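Local coordinates for protein Blo t 1 allergen (Blomia tropicalis, PDB 5JT8) that is a mite allergen of the papain-like cysteine protease family, with an inhibitory propeptide domain, and probably acts as a protease once that propeptide is removed, at residues Phe191-Glu201 against Val218-Tyr228; His247-Asn258 against Leu322-Ala331. One frame throughout, in Å; residues are numbered along the deposited sequence. Where two conformers were deposited one is given.

Interaction 1. Residues Phe191-Glu201 against Val218-Tyr228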
loop_
_atom_site.group_PDB
_atom_site.type_symbol
_atom_site.label_atom_id
_atom_site.label_comp_id
_atom_site.label_asym_id
_atom_site.label_seq_id
_atom_site.Cartn_x
_atom_site.Cartn_y
_atom_site.Cartn_z
ATOM N N PHE A 191 2.125 -13.501 1.188
ATOM C CA PHE A 191 2.121 -14.202 2.469
ATOM C C PHE A 191 2.293 -15.694 2.264
ATOM O O PHE A 191 2.988 -16.347 3.032
ATOM C CB PHE A 191 0.825 -13.942 3.232
ATOM C CG PHE A 191 0.734 -12.573 3.808
ATOM C CD1 PHE A 191 1.787 -12.052 4.559
ATOM C CD2 PHE A 191 -0.383 -11.793 3.579
ATOM C CE1 PHE A 191 1.710 -10.781 5.083
ATOM C CE2 PHE A 191 -0.476 -10.515 4.104
ATOM C CZ PHE A 191 0.565 -10.006 4.860
ATOM N N LYS A 192 1.637 -16.230 1.230
ATOM C CA LYS A 192 1.787 -17.643 0.867
ATOM C C LYS A 192 3.271 -17.991 0.697
ATOM O O LYS A 192 3.751 -19.028 1.162
ATOM C CB LYS A 192 1.010 -17.943 -0.419
ATOM C CG LYS A 192 1.171 -19.352 -0.960
ATOM C CD LYS A 192 0.395 -19.551 -2.272
ATOM C CE LYS A 192 -1.108 -19.406 -2.050
ATOM N NZ LYS A 192 -1.860 -19.445 -3.341
ATOM N N TYR A 193 3.994 -17.109 0.020
ATOM C CA TYR A 193 5.410 -17.302 -0.209
ATOM C C TYR A 193 6.167 -17.220 1.121
ATOM O O TYR A 193 7.127 -17.946 1.359
ATOM C CB TYR A 193 5.921 -16.264 -1.203
ATOM C CG TYR A 193 7.365 -16.440 -1.559
ATOM C CD1 TYR A 193 8.361 -15.847 -0.790
ATOM C CD2 TYR A 193 7.741 -17.201 -2.669
ATOM C CE1 TYR A 193 9.689 -16.014 -1.097
ATOM C CE2 TYR A 193 9.075 -17.369 -2.995
ATOM C CZ TYR A 193 10.043 -16.767 -2.210
ATOM O OH TYR A 193 11.369 -16.918 -2.518
ATOM N N MET A 194 5.704 -16.348 1.997
ATOM C CA MET A 194 6.330 -16.184 3.297
ATOM C C MET A 194 6.143 -17.425 4.170
ATOM O O MET A 194 6.978 -17.733 5.013
ATOM C CB MET A 194 5.765 -14.944 3.984
ATOM C CG MET A 194 6.338 -13.661 3.428
ATOM S SD MET A 194 5.941 -12.313 4.540
ATOM C CE MET A 194 5.411 -11.073 3.361
ATOM N N ILE A 195 5.061 -18.158 3.941
ATOM C CA ILE A 195 4.840 -19.420 4.641
ATOM C C ILE A 195 5.712 -20.527 4.087
ATOM O O ILE A 195 6.450 -21.189 4.821
ATOM C CB ILE A 195 3.360 -19.863 4.545
ATOM C CG1 ILE A 195 2.468 -18.930 5.367
ATOM C CG2 ILE A 195 3.181 -21.308 5.018
ATOM C CD1 ILE A 195 1.010 -19.028 4.976
ATOM N N ARG A 196 5.632 -20.739 2.781
ATOM C CA ARG A 196 6.238 -21.930 2.207
ATOM C C ARG A 196 7.748 -21.814 2.069
ATOM O O ARG A 196 8.465 -22.816 2.129
ATOM C CB ARG A 196 5.600 -22.223 0.850
ATOM C CG ARG A 196 4.107 -22.504 0.939
ATOM C CD ARG A 196 3.481 -22.673 -0.438
ATOM N NE ARG A 196 2.029 -22.803 -0.354
ATOM C CZ ARG A 196 1.205 -22.774 -1.399
ATOM N NH1 ARG A 196 1.684 -22.615 -2.630
ATOM N NH2 ARG A 196 -0.102 -22.895 -1.213
ATOM N N THR A 197 8.237 -20.593 1.886
ATOM C CA THR A 197 9.654 -20.371 1.548
ATOM C C THR A 197 10.336 -19.418 2.531
ATOM O O THR A 197 11.479 -19.622 2.914
ATOM C CB THR A 197 9.790 -19.794 0.125
ATOM O OG1 THR A 197 9.143 -20.672 -0.804
ATOM C CG2 THR A 197 11.268 -19.609 -0.282
ATOM N N GLY A 198 9.606 -18.387 2.951
ATOM C CA GLY A 198 10.159 -17.320 3.769
ATOM C C GLY A 198 10.954 -16.306 2.962
ATOM O O GLY A 198 11.386 -16.591 1.853
ATOM N N LEU A 199 11.146 -15.111 3.522
ATOM C CA LEU A 199 11.907 -14.056 2.852
ATOM C C LEU A 199 13.230 -13.787 3.547
ATOM O O LEU A 199 13.291 -13.784 4.773
ATOM C CB LEU A 199 11.106 -12.753 2.796
ATOM C CG LEU A 199 9.864 -12.723 1.918
ATOM C CD1 LEU A 199 9.043 -11.455 2.224
ATOM C CD2 LEU A 199 10.261 -12.791 0.449
ATOM N N VAL A 200 14.289 -13.559 2.771
ATOM C CA VAL A 200 15.546 -13.109 3.354
ATOM C C VAL A 200 15.447 -11.601 3.560
ATOM O O VAL A 200 14.518 -10.955 3.064
ATOM C CB VAL A 200 16.781 -13.433 2.477
ATOM C CG1 VAL A 200 16.950 -14.939 2.307
ATOM C CG2 VAL A 200 16.695 -12.717 1.131
ATOM N N GLU A 201 16.409 -11.037 4.277
ATOM C CA GLU A 201 16.424 -9.594 4.492
ATOM C C GLU A 201 16.841 -8.834 3.244
ATOM O O GLU A 201 17.513 -9.375 2.348
ATOM C CB GLU A 201 17.364 -9.228 5.635
ATOM C CG GLU A 201 16.808 -9.468 7.029
ATOM C CD GLU A 201 17.924 -9.472 8.060
ATOM O OE1 GLU A 201 18.737 -10.427 8.038
ATOM O OE2 GLU A 201 18.004 -8.514 8.863
ATOM N N VAL A 218 19.679 -17.739 -2.665
ATOM C CA VAL A 218 20.103 -16.671 -1.778
ATOM C C VAL A 218 20.125 -17.230 -0.377
ATOM O O VAL A 218 19.115 -17.750 0.094
ATOM C CB VAL A 218 19.160 -15.454 -1.806
ATOM C CG1 VAL A 218 19.799 -14.287 -1.065
ATOM C CG2 VAL A 218 18.837 -15.066 -3.223
ATOM N N GLU A 219 21.257 -17.134 0.305
ATOM C CA GLU A 219 21.247 -17.544 1.692
ATOM C C GLU A 219 21.052 -16.305 2.561
ATOM O O GLU A 219 20.869 -15.186 2.064
ATOM C CB GLU A 219 22.516 -18.317 2.077
ATOM C CG GLU A 219 22.241 -19.326 3.210
ATOM C CD GLU A 219 23.475 -20.043 3.699
ATOM O OE1 GLU A 219 24.587 -19.537 3.453
ATOM O OE2 GLU A 219 23.331 -21.113 4.334
ATOM N N GLY A 220 21.076 -16.512 3.864
ATOM C CA GLY A 220 20.699 -15.475 4.791
ATOM C C GLY A 220 19.567 -16.095 5.554
ATOM O O GLY A 220 18.946 -17.046 5.080
ATOM N N GLN A 221 19.303 -15.587 6.743
ATOM C CA GLN A 221 18.194 -16.102 7.513
ATOM C C GLN A 221 16.887 -15.823 6.765
ATOM O O GLN A 221 16.778 -14.821 6.053
ATOM C CB GLN A 221 18.183 -15.473 8.898
ATOM C CG GLN A 221 17.136 -16.057 9.807
ATOM C CD GLN A 221 17.579 -16.038 11.239
ATOM O OE1 GLN A 221 18.777 -15.954 11.526
ATOM N NE2 GLN A 221 16.622 -16.120 12.157
ATOM N N ARG A 222 15.908 -16.709 6.906
ATOM C CA ARG A 222 14.620 -16.501 6.258
ATOM C C ARG A 222 13.544 -16.294 7.293
ATOM O O ARG A 222 13.482 -17.002 8.291
ATOM C CB ARG A 222 14.262 -17.679 5.336
ATOM C CG ARG A 222 15.007 -17.624 4.019
ATOM C CD ARG A 222 14.608 -18.707 3.034
ATOM N NE ARG A 222 15.406 -18.590 1.815
ATOM C CZ ARG A 222 15.002 -17.972 0.708
ATOM N NH1 ARG A 222 13.791 -17.432 0.646
ATOM N NH2 ARG A 222 15.804 -17.911 -0.350
ATOM N N TYR A 223 12.693 -15.310 7.043
ATOM C CA TYR A 223 11.613 -14.980 7.960
ATOM C C TYR A 223 10.277 -15.415 7.375
ATOM O O TYR A 223 9.942 -15.067 6.244
ATOM C CB TYR A 223 11.632 -13.482 8.261
ATOM C CG TYR A 223 12.906 -13.104 8.959
ATOM C CD1 TYR A 223 14.070 -12.854 8.239
ATOM C CD2 TYR A 223 12.965 -13.054 10.346
ATOM C CE1 TYR A 223 15.259 -12.533 8.888
ATOM C CE2 TYR A 223 14.145 -12.730 11.004
ATOM C CZ TYR A 223 15.289 -12.475 10.274
ATOM O OH TYR A 223 16.457 -12.162 10.931
ATOM N N HIS A 224 9.525 -16.183 8.147
ATOM C CA HIS A 224 8.251 -16.707 7.685
ATOM C C HIS A 224 7.096 -16.045 8.398
ATOM O O HIS A 224 7.286 -15.350 9.382
ATOM C CB HIS A 224 8.170 -18.215 7.927
ATOM C CG HIS A 224 9.263 -18.996 7.272
ATOM N ND1 HIS A 224 9.076 -19.690 6.095
ATOM C CD2 HIS A 224 10.555 -19.194 7.628
ATOM C CE1 HIS A 224 10.207 -20.285 5.756
ATOM N NE2 HIS A 224 11.118 -20.003 6.670
ATOM N N VAL A 225 5.895 -16.283 7.893
ATOM C CA VAL A 225 4.695 -16.206 8.712
ATOM C C VAL A 225 4.135 -17.638 8.688
ATOM O O VAL A 225 4.619 -18.459 7.931
ATOM C CB VAL A 225 3.672 -15.190 8.180
ATOM C CG1 VAL A 225 4.326 -13.811 7.964
ATOM C CG2 VAL A 225 3.054 -15.690 6.874
ATOM N N SER A 226 3.146 -17.952 9.508
ATOM C CA SER A 226 2.604 -19.306 9.499
ATOM C C SER A 226 1.233 -19.384 8.832
ATOM O O SER A 226 0.745 -20.470 8.517
ATOM C CB SER A 226 2.479 -19.824 10.913
ATOM O OG SER A 226 1.330 -19.252 11.506
ATOM N N GLY A 227 0.592 -18.234 8.651
ATOM C CA GLY A 227 -0.738 -18.218 8.068
ATOM C C GLY A 227 -1.220 -16.810 7.803
ATOM O O GLY A 227 -0.599 -15.823 8.222
ATOM N N TYR A 228 -2.329 -16.713 7.082
ATOM C CA TYR A 228 -2.949 -15.429 6.806
ATOM C C TYR A 228 -4.427 -15.647 6.527
ATOM O O TYR A 228 -4.840 -16.749 6.167
ATOM C CB TYR A 228 -2.274 -14.746 5.619
ATOM C CG TYR A 228 -2.416 -15.513 4.325
ATOM C CD1 TYR A 228 -1.508 -16.504 3.983
ATOM C CD2 TYR A 228 -3.463 -15.248 3.442
ATOM C CE1 TYR A 228 -1.628 -17.200 2.791
ATOM C CE2 TYR A 228 -3.593 -15.952 2.250
ATOM C CZ TYR A 228 -2.682 -16.919 1.933
ATOM O OH TYR A 228 -2.808 -17.606 0.745
HETATM O O HOH W 1 6.273 -21.341 7.477
HETATM O O HOH W 2 18.207 -12.506 5.559
#
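L199 and Y223 pair through their backbones, L199 N to Y223 O at 3.0 Å and Y223 N to L199 O at 2.8 Å, forming one antiparallel hydrogen-bonded bridge just after helix 187-196 ends. Packing is close on both sides of this bridge. G198 CA sits over one face of the H224 ring, a CH-pi contact 3.7 Å from the ring centroid, and ND1 of H224 donates to I195 O at 3.3 Å from well above the carbonyl plane. R222 runs extended from CG to NE alongside V200, whose CG1 lies over the centre of the guanidinium. NH1 of R222 gives a 2.8 Å bond to G198 O, which lies in the guanidinium plane. Toward the helix the contact turns apolar: I195 CG1 meets V225 CG2 at 3.6 Å, and I195 CD1 reaches the edge of the Y228 ring, whose CD1 also touches F191 CB at 3.5 Å. At the rim of this cluster a water joins I195 O to V225 O, weakly at the latter. The loose end is at E201 and Q221, where another water lies among E201 N, E201 OE1 and Q221 O; Q221 and E219 are exposed, and E219 is poorly ordered. The H224 imidazole thus serves I195 O in the last helical turn, with a weak bond to M194 O, while R222, held by G198 O and a salt bridge to E164, probably has its rotation fixed and its charge offset.

Interaction 2. Residues His247-Asn258 against Leu322-Ala331. Unlike the reference sequence in segment 322-331: Y327 (reference Phe). With NO3 (nitrate ion), chain H.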
loop_
_atom_site.group_PDB
_atom_site.type_symbol
_atom_site.label_atom_id
_atom_site.label_comp_id
_atom_site.label_asym_id
_atom_site.label_seq_id
_atom_site.Cartn_x
_atom_site.Cartn_y
_atom_site.Cartn_z
ATOM N N HIS A 247 -4.867 -8.953 15.571
ATOM C CA HIS A 247 -3.891 -9.629 14.707
ATOM C C HIS A 247 -2.785 -8.718 14.164
ATOM O O HIS A 247 -1.914 -9.188 13.441
ATOM C CB HIS A 247 -4.623 -10.326 13.555
ATOM C CG HIS A 247 -5.636 -11.322 14.021
ATOM N ND1 HIS A 247 -5.284 -12.552 14.525
ATOM C CD2 HIS A 247 -6.988 -11.254 14.103
ATOM C CE1 HIS A 247 -6.375 -13.211 14.879
ATOM N NE2 HIS A 247 -7.423 -12.445 14.631
ATOM N N GLY A 248 -2.798 -7.434 14.534
ATOM C CA GLY A 248 -1.776 -6.512 14.050
ATOM C C GLY A 248 -2.170 -5.744 12.793
ATOM O O GLY A 248 -3.318 -5.827 12.337
ATOM N N PRO A 249 -1.227 -4.958 12.241
ATOM C CA PRO A 249 -1.476 -4.217 11.001
ATOM C C PRO A 249 -1.948 -5.142 9.887
ATOM O O PRO A 249 -1.526 -6.310 9.829
ATOM C CB PRO A 249 -0.112 -3.607 10.682
ATOM C CG PRO A 249 0.475 -3.353 12.060
ATOM C CD PRO A 249 0.045 -4.564 12.871
ATOM N N VAL A 250 -2.845 -4.633 9.045
ATOM C CA VAL A 250 -3.457 -5.438 7.999
ATOM C C VAL A 250 -3.222 -4.827 6.617
ATOM O O VAL A 250 -3.099 -3.611 6.484
ATOM C CB VAL A 250 -4.973 -5.598 8.247
ATOM C CG1 VAL A 250 -5.216 -6.302 9.599
ATOM C CG2 VAL A 250 -5.678 -4.249 8.207
ATOM N N VAL A 251 -3.126 -5.685 5.606
ATOM C CA VAL A 251 -3.093 -5.252 4.208
ATOM C C VAL A 251 -4.502 -4.910 3.778
ATOM O O VAL A 251 -5.445 -5.637 4.101
ATOM C CB VAL A 251 -2.548 -6.345 3.258
ATOM C CG1 VAL A 251 -2.598 -5.872 1.799
ATOM C CG2 VAL A 251 -1.144 -6.739 3.643
ATOM N N ILE A 252 -4.649 -3.794 3.073
ATOM C CA ILE A 252 -5.892 -3.475 2.388
ATOM C C ILE A 252 -5.605 -3.140 0.926
ATOM O O ILE A 252 -4.501 -2.762 0.562
ATOM C CB ILE A 252 -6.643 -2.274 3.029
ATOM C CG1 ILE A 252 -5.785 -1.010 2.950
ATOM C CG2 ILE A 252 -7.000 -2.549 4.485
ATOM C CD1 ILE A 252 -6.574 0.281 3.142
ATOM N N TYR A 253 -6.613 -3.307 0.087
ATOM C CA TYR A 253 -6.531 -2.904 -1.307
ATOM C C TYR A 253 -7.492 -1.774 -1.555
ATOM O O TYR A 253 -8.665 -1.868 -1.199
ATOM C CB TYR A 253 -6.849 -4.060 -2.235
ATOM C CG TYR A 253 -5.641 -4.860 -2.609
ATOM C CD1 TYR A 253 -5.075 -5.742 -1.710
ATOM C CD2 TYR A 253 -5.055 -4.722 -3.862
ATOM C CE1 TYR A 253 -3.973 -6.477 -2.046
ATOM C CE2 TYR A 253 -3.942 -5.461 -4.208
ATOM C CZ TYR A 253 -3.404 -6.341 -3.292
ATOM O OH TYR A 253 -2.294 -7.087 -3.611
ATOM N N MET A 254 -7.000 -0.700 -2.152
ATOM C CA MET A 254 -7.851 0.446 -2.355
ATOM C C MET A 254 -7.562 1.166 -3.670
ATOM O O MET A 254 -6.807 0.685 -4.514
ATOM C CB MET A 254 -7.732 1.396 -1.154
ATOM C CG MET A 254 -6.346 1.507 -0.580
ATOM S SD MET A 254 -5.376 2.640 -1.573
ATOM C CE MET A 254 -6.461 4.071 -1.526
ATOM N N HIS A 255 -8.204 2.313 -3.847
ATOM C CA HIS A 255 -8.118 3.050 -5.090
ATOM C C HIS A 255 -6.998 4.096 -4.984
ATOM O O HIS A 255 -7.254 5.283 -4.779
ATOM C CB HIS A 255 -9.478 3.699 -5.413
ATOM C CG HIS A 255 -9.574 4.233 -6.807
ATOM N ND1 HIS A 255 -10.772 4.609 -7.380
ATOM C CD2 HIS A 255 -8.624 4.440 -7.752
ATOM C CE1 HIS A 255 -10.553 5.026 -8.615
ATOM N NE2 HIS A 255 -9.258 4.939 -8.862
ATOM N N GLY A 256 -5.754 3.640 -5.109
ATOM C CA GLY A 256 -4.605 4.512 -4.924
ATOM C C GLY A 256 -4.450 5.606 -5.973
ATOM O O GLY A 256 -3.897 6.663 -5.672
ATOM N N SER A 257 -4.947 5.372 -7.189
ATOM C CA SER A 257 -4.734 6.325 -8.281
ATOM C C SER A 257 -5.752 7.472 -8.284
ATOM O O SER A 257 -5.643 8.398 -9.091
ATOM C CB SER A 257 -4.746 5.610 -9.639
ATOM O OG SER A 257 -5.986 4.984 -9.909
ATOM N N ASN A 258 -6.729 7.411 -7.381
ATOM C CA ASN A 258 -7.636 8.542 -7.150
ATOM C C ASN A 258 -6.852 9.825 -6.849
ATOM O O ASN A 258 -5.899 9.801 -6.066
ATOM C CB ASN A 258 -8.608 8.227 -6.004
ATOM C CG ASN A 258 -9.420 9.441 -5.577
ATOM O OD1 ASN A 258 -8.936 10.306 -4.841
ATOM N ND2 ASN A 258 -10.663 9.509 -6.033
ATOM N N LEU A 322 -12.897 4.781 -0.877
ATOM C CA LEU A 322 -11.866 4.263 -1.772
ATOM C C LEU A 322 -11.687 2.740 -1.704
ATOM O O LEU A 322 -10.619 2.246 -2.012
ATOM C CB LEU A 322 -10.521 4.934 -1.467
ATOM C CG LEU A 322 -10.423 6.442 -1.677
ATOM C CD1 LEU A 322 -9.290 6.989 -0.850
ATOM C CD2 LEU A 322 -10.198 6.776 -3.156
ATOM N N GLY A 323 -12.716 2.012 -1.270
ATOM C CA GLY A 323 -12.654 0.557 -1.188
ATOM C C GLY A 323 -11.732 -0.026 -0.115
ATOM O O GLY A 323 -11.333 -1.190 -0.193
ATOM N N ILE A 324 -11.413 0.778 0.895
ATOM C CA ILE A 324 -10.572 0.359 2.016
ATOM C C ILE A 324 -11.032 -0.951 2.672
ATOM O O ILE A 324 -10.204 -1.794 3.035
ATOM C CB ILE A 324 -10.528 1.477 3.085
ATOM C CG1 ILE A 324 -9.540 2.563 2.660
ATOM C CG2 ILE A 324 -10.178 0.930 4.481
ATOM C CD1 ILE A 324 -9.730 3.865 3.435
ATOM N N ASN A 325 -12.345 -1.124 2.808
ATOM C CA ASN A 325 -12.901 -2.336 3.417
ATOM C C ASN A 325 -13.064 -3.543 2.482
ATOM O O ASN A 325 -13.590 -4.574 2.898
ATOM C CB ASN A 325 -14.283 -2.040 4.021
ATOM C CG ASN A 325 -14.249 -0.969 5.090
ATOM O OD1 ASN A 325 -13.914 0.185 4.821
ATOM N ND2 ASN A 325 -14.622 -1.346 6.317
ATOM N N ASN A 326 -12.670 -3.422 1.222
ATOM C CA ASN A 326 -12.985 -4.474 0.259
ATOM C C ASN A 326 -12.178 -5.746 0.502
ATOM O O ASN A 326 -12.734 -6.839 0.533
ATOM C CB ASN A 326 -12.762 -3.981 -1.180
ATOM C CG ASN A 326 -13.806 -2.957 -1.623
ATOM O OD1 ASN A 326 -14.797 -2.727 -0.930
ATOM N ND2 ASN A 326 -13.599 -2.364 -2.799
ATOM N N TYR A 327 -10.873 -5.591 0.693
ATOM C CA TYR A 327 -9.951 -6.724 0.715
ATOM C C TYR A 327 -8.933 -6.601 1.826
ATOM O O TYR A 327 -7.766 -6.257 1.597
ATOM C CB TYR A 327 -9.206 -6.853 -0.619
ATOM C CG TYR A 327 -10.096 -6.941 -1.823
ATOM C CD1 TYR A 327 -10.802 -8.107 -2.107
ATOM C CD2 TYR A 327 -10.228 -5.863 -2.690
ATOM C CE1 TYR A 327 -11.610 -8.195 -3.227
ATOM C CE2 TYR A 327 -11.040 -5.939 -3.802
ATOM C CZ TYR A 327 -11.730 -7.106 -4.065
ATOM O OH TYR A 327 -12.528 -7.180 -5.172
ATOM N N VAL A 328 -9.371 -6.901 3.034
ATOM C CA VAL A 328 -8.532 -6.756 4.193
ATOM C C VAL A 328 -7.970 -8.119 4.589
ATOM O O VAL A 328 -8.724 -9.095 4.723
ATOM C CB VAL A 328 -9.318 -6.139 5.341
ATOM C CG1 VAL A 328 -8.424 -5.935 6.555
ATOM C CG2 VAL A 328 -9.934 -4.806 4.880
ATOM N N THR A 329 -6.654 -8.178 4.771
ATOM C CA THR A 329 -5.976 -9.439 5.056
ATOM C C THR A 329 -5.025 -9.295 6.213
ATOM O O THR A 329 -4.205 -8.381 6.215
ATOM C CB THR A 329 -5.164 -9.934 3.851
ATOM O OG1 THR A 329 -6.033 -10.132 2.735
ATOM C CG2 THR A 329 -4.430 -11.251 4.189
ATOM N N TYR A 330 -5.113 -10.194 7.192
ATOM C CA TYR A 330 -4.122 -10.208 8.269
ATOM C C TYR A 330 -3.239 -11.462 8.179
ATOM O O TYR A 330 -3.559 -12.417 7.465
ATOM C CB TYR A 330 -4.807 -10.119 9.644
ATOM C CG TYR A 330 -5.665 -11.331 10.053
ATOM C CD1 TYR A 330 -7.016 -11.384 9.748
ATOM C CD2 TYR A 330 -5.124 -12.388 10.781
ATOM C CE1 TYR A 330 -7.808 -12.462 10.142
ATOM C CE2 TYR A 330 -5.911 -13.466 11.193
ATOM C CZ TYR A 330 -7.257 -13.490 10.864
ATOM O OH TYR A 330 -8.055 -14.539 11.255
ATOM N N ALA A 331 -2.110 -11.442 8.875
ATOM C CA ALA A 331 -1.237 -12.600 8.894
ATOM C C ALA A 331 -0.961 -13.032 10.324
ATOM O O ALA A 331 -1.264 -12.307 11.278
ATOM C CB ALA A 331 0.085 -12.302 8.158
HETATM N N NO3 H . -14.168 10.967 -5.522
HETATM O O1 NO3 H . -15.107 11.377 -4.771
HETATM O O2 NO3 H . -14.113 9.740 -5.834
HETATM O O3 NO3 H . -13.292 11.771 -5.965
HETATM O O HOH W 3 -1.194 -11.737 13.972
HETATM O O HOH W 4 -1.703 -9.112 10.576
HETATM O O HOH W 5 -10.223 -13.026 13.352
HETATM O O HOH W 6 -9.421 -3.262 0.896
#
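The rings of H247 and Y330 stack face to face, with centroids 4.0 Å apart and planes at 18°. Y330 CB rests on V250 CG1 at 3.8 Å; CG lies near H247 CB; CD2 approaches H247 CG at 3.4 Å; CE2 stands over the centre of the imidazole; CZ is near H247 CD2 and NE2; and OH reaches a water that also contacts H247 NE2, weakly on the tyrosine side. With chi1 at 67°, Y330 CG lies between its backbone N and carbonyl carbon, which brings the ring across to the histidine. Next to the stack the backbones join by a single antiparallel bridge, V251 N to T329 O at 3.0 Å and T329 N to V251 O at 2.9 Å, both bonds in the carbonyl plane. Strand 250-254 also pairs with strand 281-291 in the beta-rich half of the papain-like fold, and here receives the C-terminal strand 329-332. Past the bridge, segment 322-328 is no longer strand but stays alongside, and a water among buried residues accepts from Y327 N and lies within hydrogen-bonding distance of Y253 O and I324 O. I252 CD1 packs on I324 CG1, while I252 CG2 and V328 CG2 lie side by side at 3.7 Å. Farther along, H255 N donates to L322 O, and L322 CD2 touches N258 CB at 3.6 Å.

In the fold
The two contacts follow one another along the chain, interaction 1 closing before interaction 2 opens, and their centres lie 21 Å apart within the papain-family region. Interaction 2 is buried, about 8 Å from the centre of the chain, whereas interaction 1 is only partly buried, about 20 Å from it. They meet through strands 227-230 and 329-332, antiparallel neighbours in a two-stranded sheet: Y228 CB approaches Y330 O at 3.2 Å. F191, on helix 187-196, bridges the contacts as well, packing on A331 and V251. The C-terminal strand therefore links helix 187-196 and the loop that follows it to strand 250-254, tying together segments distant in sequence.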